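Local structure of histidine--tRNA ligase (1QE0) at residues F333-G338 and T383-D388; D325-L330 and G356-K361. The protein joins L-histidine to tRNA(His) at the expense of ATP, releasing AMP and diphosphate, as a homodimeric class II aminoacyl-tRNA synthetase. All blocks are in the same frame, centred on the assembly; numbering follows the deposited sequence.

Coming from the N-terminal side, the chain leaves helix 310-319 and runs through 325-330, the first half of interaction 2, directly into strand 332-336, the first half of interaction 1. Helix 338-353 then carries it back to 356-361, which closes interaction 2; helix 368-377 follows, and 383-388 closes interaction 1. The two loops therefore cross, since their segments alternate along the sequence. Strand 332-336 lies between 359-361 and 382-386 in the sheet: Ile-334 N probably donates to Asp-360 O on one edge, while interaction 1 occupies the other. Interaction 2 ties the linker from the catalytic part to the sheet's outer strand; the centres of the two interactions lie about 18 Å apart.

Interaction 1 (F333-G338 and T383-D388); sequences FIVTMG and TIVIGD
Strands 333-336 and 383-386 run parallel, 4.4 Å apart at closest approach and inclined by 24°, with Phe-333 opposite Thr-383 and Thr-336 opposite Ile-386. Ile-384 is gripped through both its backbone polar atoms: its N donates to Phe-333 O at 3.2 Å, and its O accepts from Val-335 N at 2.7 Å. Two residues further on, Met-337 N donates to Ile-386 O at 2.8 Å, carrying the pairing one residue past the end of strand 333-336. On the face of Ile-334, the side chain of that residue lies alongside Ile-384, CG1 against CD1 at 3.9 Å. Its other branch, CG2, reaches Ile-386 CD1 at 3.8 Å; with CG2 opposite the backbone N across the CA–CB bond and CG1 beside that N, the two branches serve different neighbours. The two strands are neighbours in the mixed five-stranded sheet of the anticodon-binding domain; in sequence they are separated by helix 338-353, strand 359-361 and helix 368-377. Helix 338-353 covers the Ile-334 face, where Thr-336 OG1 is hydrogen-bonded to Asp-342 OD2, and helix 368-377 packs on the reverse. There Val-335 and Val-385 stand side by side, Val-335 CB 3.8 Å from Val-385 CG2. Met-337 comes across the end of this pair, its CG touching Val-385 CG1 at 3.9 Å, and bends at both chi2 and chi3, which turns its end away from strand 383-386.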
ATOM      1  N   PHE A 333     -16.661   0.423  24.592  1.00  8.79           N
ATOM      2  CA  PHE A 333     -15.627   0.392  25.608  1.00  9.66           C
ATOM      3  C   PHE A 333     -16.248  -0.219  26.873  1.00 11.08           C
ATOM      4  O   PHE A 333     -17.361   0.169  27.286  1.00 11.43           O
ATOM      5  CB  PHE A 333     -15.006   1.749  25.867  1.00  3.39           C
ATOM      6  CG  PHE A 333     -13.759   1.678  26.724  1.00  2.00           C
ATOM      7  CD1 PHE A 333     -12.527   1.526  26.141  1.00  2.00           C
ATOM      8  CD2 PHE A 333     -13.833   1.763  28.114  1.00  3.55           C
ATOM      9  CE1 PHE A 333     -11.388   1.464  26.914  1.00  2.00           C
ATOM     10  CE2 PHE A 333     -12.682   1.701  28.902  1.00  4.04           C
ATOM     11  CZ  PHE A 333     -11.458   1.552  28.303  1.00  2.00           C
ATOM     12  N   ILE A 334     -15.581  -1.243  27.407  1.00 10.05           N
ATOM     13  CA  ILE A 334     -16.049  -1.962  28.590  1.00  9.15           C
ATOM     14  C   ILE A 334     -15.430  -1.451  29.890  1.00  9.15           C
ATOM     15  O   ILE A 334     -14.201  -1.491  30.062  1.00  5.94           O
ATOM     16  CB  ILE A 334     -15.781  -3.465  28.423  1.00  8.94           C
ATOM     17  CG1 ILE A 334     -16.558  -3.985  27.209  1.00 12.02           C
ATOM     18  CG2 ILE A 334     -16.193  -4.226  29.642  1.00  6.76           C
ATOM     19  CD1 ILE A 334     -16.162  -5.368  26.801  1.00  3.78           C
ATOM     20  N   VAL A 335     -16.307  -0.913  30.751  1.00  9.45           N
ATOM     21  CA  VAL A 335     -15.977  -0.370  32.066  1.00  9.63           C
ATOM     22  C   VAL A 335     -16.374  -1.449  33.045  1.00 13.27           C
ATOM     23  O   VAL A 335     -17.537  -1.854  33.056  1.00 12.87           O
ATOM     24  CB  VAL A 335     -16.842   0.834  32.372  1.00 12.65           C
ATOM     25  CG1 VAL A 335     -16.588   1.315  33.803  1.00 13.02           C
ATOM     26  CG2 VAL A 335     -16.595   1.925  31.344  1.00  7.57           C
ATOM     27  N   THR A 336     -15.422  -1.930  33.850  1.00 17.31           N
ATOM     28  CA  THR A 336     -15.676  -3.013  34.826  1.00 18.39           C
ATOM     29  C   THR A 336     -15.435  -2.641  36.288  1.00 20.20           C
ATOM     30  O   THR A 336     -14.560  -1.820  36.601  1.00 19.45           O
ATOM     31  CB  THR A 336     -14.823  -4.221  34.514  1.00 14.93           C
ATOM     32  OG1 THR A 336     -13.466  -3.798  34.321  1.00 17.16           O
ATOM     33  CG2 THR A 336     -15.313  -4.898  33.253  1.00 17.63           C
ATOM     34  N   MET A 337     -16.200  -3.264  37.181  1.00 22.91           N
ATOM     35  CA  MET A 337     -16.086  -2.999  38.614  1.00 23.80           C
ATOM     36  C   MET A 337     -15.625  -4.233  39.343  1.00 23.18           C
ATOM     37  O   MET A 337     -16.360  -5.207  39.454  1.00 22.53           O
ATOM     38  CB  MET A 337     -17.432  -2.561  39.187  1.00 27.48           C
ATOM     39  CG  MET A 337     -18.079  -1.425  38.427  1.00 30.28           C
ATOM     40  SD  MET A 337     -16.879  -0.161  38.105  1.00 37.02           S
ATOM     41  CE  MET A 337     -17.081   0.805  39.557  1.00 37.82           C
ATOM     42  N   GLY A 338     -14.399  -4.209  39.829  1.00 25.80           N
ATOM     43  CA  GLY A 338     -13.904  -5.373  40.546  1.00 34.70           C
ATOM     44  C   GLY A 338     -13.527  -6.583  39.690  1.00 38.66           C
ATOM     45  O   GLY A 338     -14.025  -6.726  38.572  1.00 42.61           O
ATOM     46  N   THR A 383     -20.777   2.524  25.512  1.00 13.62           N
ATOM     47  CA  THR A 383     -20.087   2.149  26.726  1.00  9.36           C
ATOM     48  C   THR A 383     -20.971   1.221  27.542  1.00 12.05           C
ATOM     49  O   THR A 383     -22.171   1.109  27.295  1.00  8.97           O
ATOM     50  CB  THR A 383     -19.744   3.414  27.522  1.00  3.77           C
ATOM     51  OG1 THR A 383     -18.430   3.856  27.180  1.00  6.70           O
ATOM     52  CG2 THR A 383     -19.820   3.205  28.995  1.00  9.74           C
ATOM     53  N   ILE A 384     -20.333   0.436  28.404  1.00 17.56           N
ATOM     54  CA  ILE A 384     -21.039  -0.444  29.333  1.00 15.40           C
ATOM     55  C   ILE A 384     -20.179  -0.545  30.601  1.00 18.57           C
ATOM     56  O   ILE A 384     -18.937  -0.445  30.524  1.00 16.06           O
ATOM     57  CB  ILE A 384     -21.330  -1.859  28.785  1.00  9.03           C
ATOM     58  CG1 ILE A 384     -20.055  -2.587  28.474  1.00 10.42           C
ATOM     59  CG2 ILE A 384     -22.241  -1.821  27.606  1.00  2.39           C
ATOM     60  CD1 ILE A 384     -20.325  -4.014  28.157  1.00 17.30           C
ATOM     61  N   VAL A 385     -20.844  -0.625  31.763  1.00 21.78           N
ATOM     62  CA  VAL A 385     -20.170  -0.739  33.064  1.00 20.76           C
ATOM     63  C   VAL A 385     -20.617  -2.058  33.643  1.00 22.59           C
ATOM     64  O   VAL A 385     -21.782  -2.182  34.012  1.00 25.55           O
ATOM     65  CB  VAL A 385     -20.608   0.363  34.040  1.00 22.64           C
ATOM     66  CG1 VAL A 385     -19.874   0.198  35.388  1.00 22.40           C
ATOM     67  CG2 VAL A 385     -20.351   1.765  33.444  1.00 17.71           C
ATOM     68  N   ILE A 386     -19.743  -3.066  33.616  1.00 23.03           N
ATOM     69  CA  ILE A 386     -20.072  -4.390  34.135  1.00 20.96           C
ATOM     70  C   ILE A 386     -19.596  -4.458  35.560  1.00 20.14           C
ATOM     71  O   ILE A 386     -18.430  -4.198  35.846  1.00 20.15           O
ATOM     72  CB  ILE A 386     -19.383  -5.531  33.368  1.00 19.32           C
ATOM     73  CG1 ILE A 386     -19.665  -5.448  31.875  1.00 15.65           C
ATOM     74  CG2 ILE A 386     -19.915  -6.863  33.841  1.00 20.92           C
ATOM     75  CD1 ILE A 386     -18.910  -6.470  31.093  1.00  7.28           C
ATOM     76  N   GLY A 387     -20.522  -4.795  36.444  1.00 21.12           N
ATOM     77  CA  GLY A 387     -20.236  -4.914  37.859  1.00 24.00           C
ATOM     78  C   GLY A 387     -20.923  -6.187  38.289  1.00 23.92           C
ATOM     79  O   GLY A 387     -21.651  -6.771  37.501  1.00 26.89           O
ATOM     80  N   ASP A 388     -20.816  -6.568  39.547  1.00 24.66           N
ATOM     81  CA  ASP A 388     -21.428  -7.809  39.961  1.00 25.35           C
ATOM     82  C   ASP A 388     -22.959  -7.826  39.919  1.00 25.00           C
ATOM     83  O   ASP A 388     -23.551  -8.877  39.684  1.00 28.87           O
ATOM     84  CB  ASP A 388     -20.869  -8.265  41.311  1.00 32.76           C
ATOM     85  CG  ASP A 388     -19.327  -8.073  41.435  1.00 45.32           C
ATOM     86  OD1 ASP A 388     -18.847  -7.959  42.597  1.00 51.35           O
ATOM     87  OD2 ASP A 388     -18.602  -8.019  40.401  1.00 43.67           O
TER

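Interaction 2 (D325-L330 and G356-K361)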
ATOM      1  N   ASP A 325     -13.565  10.018   4.870  1.00 41.90           N
ATOM      2  CA  ASP A 325     -14.498   9.228   5.701  1.00 48.54           C
ATOM      3  C   ASP A 325     -13.785   8.220   6.612  1.00 49.21           C
ATOM      4  O   ASP A 325     -14.128   7.033   6.616  1.00 52.16           O
ATOM      5  CB  ASP A 325     -15.493   8.448   4.820  1.00 54.29           C
ATOM      6  CG  ASP A 325     -16.681   9.285   4.368  1.00 60.62           C
ATOM      7  OD1 ASP A 325     -16.515  10.514   4.165  1.00 68.11           O
ATOM      8  OD2 ASP A 325     -17.776   8.696   4.182  1.00 61.19           O
ATOM      9  N   ILE A 326     -12.839   8.684   7.418  1.00 49.46           N
ATOM     10  CA  ILE A 326     -12.074   7.798   8.294  1.00 49.26           C
ATOM     11  C   ILE A 326     -12.781   7.672   9.642  1.00 57.98           C
ATOM     12  O   ILE A 326     -12.482   8.429  10.572  1.00 62.74           O
ATOM     13  CB  ILE A 326     -10.674   8.364   8.502  1.00 39.38           C
ATOM     14  CG1 ILE A 326     -10.073   8.729   7.164  1.00 35.31           C
ATOM     15  CG2 ILE A 326      -9.785   7.348   9.117  1.00 40.81           C
ATOM     16  CD1 ILE A 326     -10.075   7.616   6.218  1.00 26.42           C
ATOM     17  N   GLU A 327     -13.659   6.677   9.782  1.00 62.36           N
ATOM     18  CA  GLU A 327     -14.418   6.519  11.028  1.00 66.83           C
ATOM     19  C   GLU A 327     -13.656   6.358  12.335  1.00 67.38           C
ATOM     20  O   GLU A 327     -14.224   6.631  13.390  1.00 70.76           O
ATOM     21  CB  GLU A 327     -15.454   5.389  10.935  1.00 71.13           C
ATOM     22  CG  GLU A 327     -16.499   5.457  12.068  1.00 75.53           C
ATOM     23  CD  GLU A 327     -17.504   4.313  12.058  1.00 77.18           C
ATOM     24  OE1 GLU A 327     -17.345   3.387  12.888  1.00 77.88           O
ATOM     25  OE2 GLU A 327     -18.461   4.354  11.243  1.00 77.51           O
ATOM     26  N   GLU A 328     -12.401   5.917  12.264  1.00 67.29           N
ATOM     27  CA  GLU A 328     -11.520   5.684  13.425  1.00 65.93           C
ATOM     28  C   GLU A 328     -12.140   5.855  14.832  1.00 65.08           C
ATOM     29  O   GLU A 328     -11.739   6.735  15.608  1.00 68.05           O
ATOM     30  CB  GLU A 328     -10.267   6.549  13.289  1.00 67.81           C
ATOM     31  CG  GLU A 328      -8.966   5.777  13.540  1.00 73.83           C
ATOM     32  CD  GLU A 328      -8.277   6.160  14.835  1.00 77.15           C
ATOM     33  OE1 GLU A 328      -7.247   6.875  14.759  1.00 79.17           O
ATOM     34  OE2 GLU A 328      -8.779   5.757  15.913  1.00 77.64           O
ATOM     35  N   ASN A 329     -13.060   4.952  15.174  1.00 58.98           N
ATOM     36  CA  ASN A 329     -13.783   5.007  16.443  1.00 48.61           C
ATOM     37  C   ASN A 329     -13.991   3.610  16.990  1.00 38.60           C
ATOM     38  O   ASN A 329     -14.333   2.711  16.240  1.00 40.38           O
ATOM     39  CB  ASN A 329     -15.178   5.597  16.199  1.00 52.98           C
ATOM     40  CG  ASN A 329     -15.319   7.009  16.704  1.00 55.41           C
ATOM     41  OD1 ASN A 329     -14.381   7.811  16.635  1.00 58.88           O
ATOM     42  ND2 ASN A 329     -16.506   7.336  17.203  1.00 57.76           N
ATOM     43  N   LEU A 330     -13.845   3.442  18.294  1.00 25.64           N
ATOM     44  CA  LEU A 330     -14.061   2.155  18.931  1.00 15.16           C
ATOM     45  C   LEU A 330     -15.574   1.995  19.054  1.00 12.34           C
ATOM     46  O   LEU A 330     -16.263   2.940  19.402  1.00 15.98           O
ATOM     47  CB  LEU A 330     -13.461   2.182  20.334  1.00  7.58           C
ATOM     48  CG  LEU A 330     -12.892   0.916  20.958  1.00 10.28           C
ATOM     49  CD1 LEU A 330     -11.775   0.373  20.091  1.00 18.01           C
ATOM     50  CD2 LEU A 330     -12.339   1.234  22.314  1.00 10.24           C
ATOM     51  N   GLY A 356     -16.031  -8.943  14.590  1.00 16.63           N
ATOM     52  CA  GLY A 356     -15.967  -7.688  13.866  1.00 16.05           C
ATOM     53  C   GLY A 356     -16.421  -6.450  14.596  1.00 15.73           C
ATOM     54  O   GLY A 356     -16.747  -5.456  13.950  1.00 17.87           O
ATOM     55  N   ILE A 357     -16.535  -6.534  15.917  1.00 13.82           N
ATOM     56  CA  ILE A 357     -16.911  -5.388  16.739  1.00 13.41           C
ATOM     57  C   ILE A 357     -15.612  -4.799  17.257  1.00 12.25           C
ATOM     58  O   ILE A 357     -14.746  -5.535  17.660  1.00 12.59           O
ATOM     59  CB  ILE A 357     -17.754  -5.804  17.966  1.00 10.71           C
ATOM     60  CG1 ILE A 357     -19.173  -6.113  17.530  1.00  5.49           C
ATOM     61  CG2 ILE A 357     -17.776  -4.676  19.004  1.00 10.88           C
ATOM     62  CD1 ILE A 357     -19.524  -7.535  17.560  1.00  4.62           C
ATOM     63  N   LYS A 358     -15.447  -3.485  17.215  1.00 13.79           N
ATOM     64  CA  LYS A 358     -14.210  -2.893  17.730  1.00 14.09           C
ATOM     65  C   LYS A 358     -14.473  -2.596  19.181  1.00 16.10           C
ATOM     66  O   LYS A 358     -15.278  -1.716  19.466  1.00 16.01           O
ATOM     67  CB  LYS A 358     -13.868  -1.587  17.031  1.00  8.05           C
ATOM     68  CG  LYS A 358     -13.495  -1.749  15.621  1.00  2.00           C
ATOM     69  CD  LYS A 358     -14.515  -1.128  14.746  1.00  9.05           C
ATOM     70  CE  LYS A 358     -14.320   0.354  14.624  1.00 13.65           C
ATOM     71  NZ  LYS A 358     -15.380   1.013  13.758  1.00 18.14           N
ATOM     72  N   ALA A 359     -13.797  -3.296  20.090  1.00 14.74           N
ATOM     73  CA  ALA A 359     -14.033  -3.092  21.509  1.00 14.49           C
ATOM     74  C   ALA A 359     -12.731  -2.968  22.255  1.00 16.55           C
ATOM     75  O   ALA A 359     -11.665  -3.240  21.703  1.00 19.39           O
ATOM     76  CB  ALA A 359     -14.868  -4.243  22.077  1.00  7.85           C
ATOM     77  N   ASP A 360     -12.799  -2.468  23.482  1.00 14.35           N
ATOM     78  CA  ASP A 360     -11.608  -2.352  24.302  1.00  8.95           C
ATOM     79  C   ASP A 360     -12.056  -2.134  25.693  1.00  8.69           C
ATOM     80  O   ASP A 360     -13.166  -1.701  25.913  1.00 14.59           O
ATOM     81  CB  ASP A 360     -10.684  -1.248  23.856  1.00  4.24           C
ATOM     82  CG  ASP A 360      -9.233  -1.632  24.025  1.00  4.12           C
ATOM     83  OD1 ASP A 360      -8.328  -0.792  23.804  1.00  2.00           O
ATOM     84  OD2 ASP A 360      -8.990  -2.797  24.391  1.00  4.89           O
ATOM     85  N   LYS A 361     -11.242  -2.564  26.637  1.00 10.03           N
ATOM     86  CA  LYS A 361     -11.571  -2.450  28.040  1.00  7.39           C
ATOM     87  C   LYS A 361     -10.486  -1.640  28.720  1.00  8.73           C
ATOM     88  O   LYS A 361      -9.657  -1.019  28.056  1.00  7.71           O
ATOM     89  CB  LYS A 361     -11.705  -3.843  28.663  1.00  5.79           C
ATOM     90  CG  LYS A 361     -10.405  -4.626  28.773  1.00 14.13           C
ATOM     91  CD  LYS A 361     -10.582  -6.005  29.400  1.00 11.38           C
ATOM     92  CE  LYS A 361     -11.015  -5.902  30.837  1.00  6.98           C
ATOM     93  NZ  LYS A 361      -9.998  -5.162  31.561  1.00 13.01           N
TER
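Lys-358 NZ forms a salt bridge with Glu-327 OE1 at 3.2 Å, and Asp-331 OD1 adds a long, weak ion pair to the same nitrogen. Glu-327 reaches over with an extended chain, CG lying opposite its backbone N (chi1 -165°), and meets the lysine at an oblique angle; it is poorly ordered, so this end is less certain. The lysine bends at chi2 and chi3 on its way back along the linker. Further along, Leu-330 takes over with van der Waals contacts. Its CD1 lies 4.2 Å from Lys-358 CB and 4.0 Å from Ala-359 O, while Leu-330 CD2 lies 3.4 Å from Asp-360 CB. The segment 325-330 is the linker that leads from helix 310-319 into the anticodon-binding domain; 359-361 is the outermost strand of that domain's sheet within this chain, and it is held to strand 332-336 by backbone hydrogen bonds from Asp-360 to Leu-332 and Ile-334. The carboxylate of Asp-360 looks beyond this contact: OD2 makes salt bridges with Arg-353 of helix 338-353 and Lys-103 of the second subunit, and OD1 takes a hydrogen bond from Asn-34 of the second subunit. Leu-330 packs on that same Asn-34, and Glu-328 OE2, also poorly ordered, forms a salt bridge with Lys-36 of the second subunit.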